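Local coordinates for protein peptide chain release factor subunit 1 (Aeropyrum pernix, PDB 3AGK) that probably directs the termination of translation at the stop codons UAA, UAG and UGA, prompting release of the finished polypeptide from the ribosome, at residues R15-L20 / P113-R118; G144-E149 / Q232-G237. All coordinates share one frame; numbering follows the deposited sequence.

Both contacts are buried and small, neither uses a hydrogen bond between its segments, and each belongs to a different domain of the release factor; their nearest atoms are about 22 Å apart. Contact 1, in domain 1, joins a helix near the start of the chain to an irregular, proline-rich loop, and its single leucine methyl meets both a proline ring and an acidic side chain. Contact 2, in domain 2, sets a phenylalanine from a short helix against a strand inside a mixed sheet, and there every touching group is hydrocarbon. The first ties a helix to a connection between strands; the second fixes a helix over the sheet itself.

Contact 1: residues R15-L20 / P113-R118; sequences RELARL and PPEPIR
Leu17 CD1 meets both the Pro114 ring and the carboxylate of Glu115, which lie side by side ahead of it, and this one methyl makes the closest approach to each. It comes 3.7 Å from Pro114 CD, while Leu17 CG lies 4.0 Å from the same ring carbon, so the leucine tip bears on the CD corner of the ring, the two side chains crossing at roughly a right angle. Toward Glu115 the methyl stands beyond the oxygen end of the carboxylate but tilted out of its plane, almost evenly spaced from the two oxygens: Leu17 CD1 is 3.9 Å from Glu115 OE2 and 4.0 Å from Glu115 OE1. The glutamate reaches this position by placing CG between its backbone N and carbonyl carbon (chi1 65°) and then bending at chi2 (-103°), which turns the acid back toward the helix. Both of its oxygens are buried here without a hydrogen-bonding partner in the model, a setting that would probably raise the cost of carrying a full negative charge. In domain 1 of the eRF1 family fold, an antiparallel sheet runs in the order 107-111, 93-98, 34-39, 121-125, with the Cys97–Cys108 disulfide linking the first two strands. Segment 113-118 belongs to the loop that leaves one outermost strand, 107-111, and leads to the other, 121-125; Leu17 and Leu20 of helix 14-24 pack on Phe111, and Leu20 also on Phe109, so the helix holds to that strand as well as to the loop after it. Farther out, Met136 touches Glu115, and Asn91 ND2 donates a hydrogen bond to Pro113 O beside the ring that Leu17 meets. Where the helix begins, Glu16 OE1 accepts a hydrogen bond from the backbone N of Ser13.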
loop_
_atom_site.group_PDB
_atom_site.type_symbol
_atom_site.label_atom_id
_atom_site.label_comp_id
_atom_site.label_asym_id
_atom_site.label_seq_id
_atom_site.Cartn_x
_atom_site.Cartn_y
_atom_site.Cartn_z
ATOM N N ARG A 15 -4.803 -12.538 8.485
ATOM C CA ARG A 15 -5.798 -12.726 7.434
ATOM C C ARG A 15 -7.123 -12.041 7.796
ATOM O O ARG A 15 -7.758 -11.406 6.954
ATOM C CB ARG A 15 -6.007 -14.211 7.116
ATOM C CG ARG A 15 -6.689 -15.008 8.215
ATOM C CD ARG A 15 -7.216 -16.337 7.700
ATOM N NE ARG A 15 -6.154 -17.160 7.131
ATOM C CZ ARG A 15 -5.475 -18.078 7.811
ATOM N NH1 ARG A 15 -4.524 -18.784 7.212
ATOM N NH2 ARG A 15 -5.750 -18.294 9.091
ATOM N N GLU A 16 -7.542 -12.157 9.049
ATOM C CA GLU A 16 -8.746 -11.455 9.471
ATOM C C GLU A 16 -8.497 -9.955 9.691
ATOM O O GLU A 16 -9.361 -9.131 9.409
ATOM C CB GLU A 16 -9.379 -12.118 10.699
ATOM C CG GLU A 16 -8.401 -12.799 11.634
ATOM C CD GLU A 16 -9.038 -13.954 12.395
ATOM O OE1 GLU A 16 -8.335 -14.626 13.180
ATOM O OE2 GLU A 16 -10.246 -14.197 12.200
ATOM N N LEU A 17 -7.313 -9.604 10.174
ATOM C CA LEU A 17 -6.987 -8.200 10.407
ATOM C C LEU A 17 -7.188 -7.381 9.131
ATOM O O LEU A 17 -7.728 -6.271 9.173
ATOM C CB LEU A 17 -5.543 -8.053 10.898
ATOM C CG LEU A 17 -5.217 -6.982 11.949
ATOM C CD1 LEU A 17 -3.779 -6.522 11.790
ATOM C CD2 LEU A 17 -6.192 -5.772 11.984
ATOM N N ALA A 18 -6.753 -7.938 8.001
ATOM C CA ALA A 18 -6.829 -7.250 6.710
ATOM C C ALA A 18 -8.261 -7.104 6.218
ATOM O O ALA A 18 -8.650 -6.046 5.719
ATOM C CB ALA A 18 -6.002 -7.970 5.669
ATOM N N ARG A 19 -9.035 -8.182 6.330
ATOM C CA ARG A 19 -10.455 -8.119 6.021
ATOM C C ARG A 19 -11.096 -6.946 6.772
ATOM O O ARG A 19 -11.829 -6.142 6.193
ATOM C CB ARG A 19 -11.132 -9.428 6.427
ATOM C CG ARG A 19 -12.588 -9.543 6.001
ATOM C CD ARG A 19 -13.120 -10.936 6.282
ATOM N NE ARG A 19 -14.313 -11.233 5.498
ATOM C CZ ARG A 19 -15.361 -11.914 5.953
ATOM N NH1 ARG A 19 -15.368 -12.365 7.201
ATOM N NH2 ARG A 19 -16.407 -12.131 5.167
ATOM N N LEU A 20 -10.817 -6.878 8.072
ATOM C CA LEU A 20 -11.337 -5.840 8.951
ATOM C C LEU A 20 -10.828 -4.477 8.490
ATOM O O LEU A 20 -11.582 -3.502 8.430
ATOM C CB LEU A 20 -10.863 -6.111 10.377
ATOM C CG LEU A 20 -11.352 -5.226 11.517
ATOM C CD1 LEU A 20 -12.862 -5.330 11.709
ATOM C CD2 LEU A 20 -10.629 -5.610 12.787
ATOM N N PRO A 113 -4.337 -7.806 18.278
ATOM C CA PRO A 113 -3.716 -7.953 16.957
ATOM C C PRO A 113 -2.754 -9.147 16.888
ATOM O O PRO A 113 -2.278 -9.594 17.933
ATOM C CB PRO A 113 -2.951 -6.637 16.798
ATOM C CG PRO A 113 -2.590 -6.252 18.199
ATOM C CD PRO A 113 -3.726 -6.721 19.069
ATOM N N PRO A 114 -2.452 -9.640 15.673
ATOM C CA PRO A 114 -1.567 -10.807 15.540
ATOM C C PRO A 114 -0.183 -10.467 16.073
ATOM O O PRO A 114 0.568 -11.336 16.520
ATOM C CB PRO A 114 -1.495 -11.038 14.023
ATOM C CG PRO A 114 -2.507 -10.134 13.404
ATOM C CD PRO A 114 -2.778 -9.033 14.372
ATOM N N GLU A 115 0.122 -9.177 16.019
ATOM C CA GLU A 115 1.403 -8.612 16.403
ATOM C C GLU A 115 1.249 -7.808 17.696
ATOM O O GLU A 115 0.259 -7.106 17.878
ATOM C CB GLU A 115 1.867 -7.657 15.299
ATOM C CG GLU A 115 0.953 -6.416 15.112
ATOM C CD GLU A 115 0.037 -6.505 13.896
ATOM O OE1 GLU A 115 -0.302 -7.628 13.485
ATOM O OE2 GLU A 115 -0.347 -5.454 13.341
ATOM N N PRO A 116 2.241 -7.889 18.594
ATOM C CA PRO A 116 2.160 -7.111 19.835
ATOM C C PRO A 116 2.369 -5.625 19.552
ATOM O O PRO A 116 3.351 -5.251 18.917
ATOM C CB PRO A 116 3.332 -7.642 20.675
ATOM C CG PRO A 116 3.855 -8.841 19.937
ATOM C CD PRO A 116 3.486 -8.661 18.504
ATOM N N ILE A 117 1.446 -4.789 20.000
ATOM C CA ILE A 117 1.649 -3.356 19.895
ATOM C C ILE A 117 2.526 -2.927 21.067
ATOM O O ILE A 117 2.558 -3.608 22.098
ATOM C CB ILE A 117 0.308 -2.610 19.889
ATOM C CG1 ILE A 117 -0.738 -3.408 20.657
ATOM C CG2 ILE A 117 -0.196 -2.445 18.474
ATOM C CD1 ILE A 117 -2.143 -2.867 20.480
ATOM N N ARG A 118 3.255 -1.824 20.910
ATOM C CA ARG A 118 4.163 -1.380 21.962
ATOM C C ARG A 118 3.918 0.061 22.372
ATOM O O ARG A 118 4.229 0.447 23.501
ATOM C CB ARG A 118 5.628 -1.589 21.562
ATOM C CG ARG A 118 6.321 -2.713 22.339
ATOM C CD ARG A 118 5.429 -3.948 22.393
ATOM N NE ARG A 118 5.920 -5.006 23.278
ATOM C CZ ARG A 118 6.678 -6.026 22.881
ATOM N NH1 ARG A 118 7.054 -6.124 21.612
ATOM N NH2 ARG A 118 7.067 -6.947 23.753
#

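Contact 2: residues G144-E149 / Q232-G237; sequences GIIIVE and QEFVEG
The helical turn that brings Phe234 to Ile146 and Val148 is held by the backbone bond from Glu236 N to Gln232 O, 3.0 Å, followed by Gly237 N to Glu233 O at 3.1 Å as the helix ends. Across the contact everything is apolar. Val148 CG2 lies over one face of the Phe234 ring, displaced toward the rim at CD2, 3.8 Å away; it makes a CH-pi contact 4.2 Å from the ring centroid and 25° off the ring normal. The other branch, Val148 CG1, rests near Phe234 CB at 4.1 Å. With its CG anti to the backbone N (chi1 179°), Phe234 projects from the helix to the strand. Ile146, two residues back along the strand, brings its CG2 obliquely to Phe234 CE2 at 4.2 Å. In this alpha/beta domain, which in the family carries the GGQ motif that acts at the peptidyl transferase centre, strand 142-149 runs inside a mixed sheet, parallel to strand 219-226, and its side chains alternate between two helical layers. Ile146 and Val148 face helix 230-236 and the long helix 188-215, whose Val202 touches both Ile146 and Phe234; Ile145 and Ile147 pack on Leu263 of helix 259-269.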
loop_
_atom_site.group_PDB
_atom_site.type_symbol
_atom_site.label_atom_id
_atom_site.label_comp_id
_atom_site.label_asym_id
_atom_site.label_seq_id
_atom_site.Cartn_x
_atom_site.Cartn_y
_atom_site.Cartn_z
ATOM N N GLY A 144 11.623 0.785 -3.459
ATOM C CA GLY A 144 11.683 2.209 -3.753
ATOM C C GLY A 144 12.346 2.390 -5.107
ATOM O O GLY A 144 13.191 1.604 -5.508
ATOM N N ILE A 145 11.931 3.407 -5.842
ATOM C CA ILE A 145 12.529 3.703 -7.139
ATOM C C ILE A 145 12.836 5.200 -7.219
ATOM O O ILE A 145 11.976 6.038 -6.897
ATOM C CB ILE A 145 11.594 3.316 -8.291
ATOM C CG1 ILE A 145 11.074 1.893 -8.083
ATOM C CG2 ILE A 145 12.304 3.476 -9.666
ATOM C CD1 ILE A 145 9.667 1.721 -8.548
ATOM N N ILE A 146 14.068 5.513 -7.612
ATOM C CA ILE A 146 14.497 6.889 -7.863
ATOM C C ILE A 146 14.957 6.983 -9.320
ATOM O O ILE A 146 15.902 6.310 -9.718
ATOM C CB ILE A 146 15.639 7.332 -6.910
ATOM C CG1 ILE A 146 15.220 7.141 -5.451
ATOM C CG2 ILE A 146 16.008 8.793 -7.146
ATOM C CD1 ILE A 146 16.382 7.034 -4.463
ATOM N N ILE A 147 14.237 7.776 -10.113
ATOM C CA ILE A 147 14.652 8.149 -11.466
ATOM C C ILE A 147 15.360 9.499 -11.397
ATOM O O ILE A 147 14.801 10.472 -10.885
ATOM C CB ILE A 147 13.449 8.239 -12.436
ATOM C CG1 ILE A 147 12.648 6.931 -12.423
ATOM C CG2 ILE A 147 13.921 8.547 -13.855
ATOM C CD1 ILE A 147 11.357 7.043 -13.177
ATOM N N VAL A 148 16.595 9.547 -11.879
ATOM C CA VAL A 148 17.403 10.747 -11.721
ATOM C C VAL A 148 17.869 11.282 -13.054
ATOM O O VAL A 148 18.358 10.532 -13.905
ATOM C CB VAL A 148 18.692 10.508 -10.904
ATOM C CG1 VAL A 148 19.273 11.863 -10.478
ATOM C CG2 VAL A 148 18.434 9.639 -9.701
ATOM N N GLU A 149 17.725 12.588 -13.212
ATOM C CA GLU A 149 18.356 13.325 -14.287
ATOM C C GLU A 149 19.027 14.522 -13.640
ATOM O O GLU A 149 18.712 14.880 -12.504
ATOM C CB GLU A 149 17.319 13.829 -15.287
ATOM C CG GLU A 149 16.874 12.798 -16.283
ATOM C CD GLU A 149 15.930 13.372 -17.322
ATOM O OE1 GLU A 149 16.421 13.979 -18.302
ATOM O OE2 GLU A 149 14.703 13.208 -17.161
ATOM N N GLN A 232 24.531 7.411 -12.117
ATOM C CA GLN A 232 25.825 6.949 -11.617
ATOM C C GLN A 232 26.430 8.006 -10.679
ATOM O O GLN A 232 26.911 7.687 -9.583
ATOM C CB GLN A 232 26.804 6.661 -12.770
ATOM C CG GLN A 232 26.372 5.530 -13.715
ATOM C CD GLN A 232 27.533 4.956 -14.523
ATOM O OE1 GLN A 232 28.696 5.251 -14.239
ATOM N NE2 GLN A 232 27.220 4.130 -15.532
ATOM N N GLU A 233 26.389 9.267 -11.111
ATOM C CA GLU A 233 26.870 10.368 -10.285
ATOM C C GLU A 233 26.066 10.427 -8.989
ATOM O O GLU A 233 26.627 10.537 -7.898
ATOM C CB GLU A 233 26.804 11.700 -11.060
ATOM C CG GLU A 233 27.700 11.708 -12.320
ATOM C CD GLU A 233 27.629 13.001 -13.162
ATOM O OE1 GLU A 233 26.636 13.760 -13.078
ATOM O OE2 GLU A 233 28.583 13.240 -13.933
ATOM N N PHE A 234 24.753 10.310 -9.105
ATOM C CA PHE A 234 23.877 10.403 -7.938
ATOM C C PHE A 234 24.213 9.336 -6.903
ATOM O O PHE A 234 24.232 9.601 -5.698
ATOM C CB PHE A 234 22.416 10.244 -8.366
ATOM C CG PHE A 234 21.448 10.293 -7.228
ATOM C CD1 PHE A 234 21.125 11.510 -6.622
ATOM C CD2 PHE A 234 20.850 9.127 -6.764
ATOM C CE1 PHE A 234 20.224 11.571 -5.563
ATOM C CE2 PHE A 234 19.950 9.171 -5.719
ATOM C CZ PHE A 234 19.634 10.400 -5.112
ATOM N N VAL A 235 24.467 8.121 -7.382
ATOM C CA VAL A 235 24.741 7.010 -6.491
ATOM C C VAL A 235 26.136 7.084 -5.873
ATOM O O VAL A 235 26.340 6.741 -4.712
ATOM C CB VAL A 235 24.516 5.648 -7.200
ATOM C CG1 VAL A 235 25.254 4.568 -6.496
ATOM C CG2 VAL A 235 23.032 5.333 -7.217
ATOM N N GLU A 236 27.100 7.564 -6.632
ATOM C CA GLU A 236 28.458 7.645 -6.104
ATOM C C GLU A 236 28.663 8.753 -5.058
ATOM O O GLU A 236 29.570 8.667 -4.236
ATOM C CB GLU A 236 29.451 7.801 -7.247
ATOM C CG GLU A 236 29.482 6.603 -8.173
ATOM C CD GLU A 236 30.438 6.802 -9.333
ATOM O OE1 GLU A 236 30.746 7.975 -9.658
ATOM O OE2 GLU A 236 30.877 5.787 -9.917
ATOM N N GLY A 237 27.830 9.789 -5.099
ATOM C CA GLY A 237 27.922 10.886 -4.152
ATOM C C GLY A 237 27.254 10.558 -2.824
ATOM O O GLY A 237 26.883 9.410 -2.585
#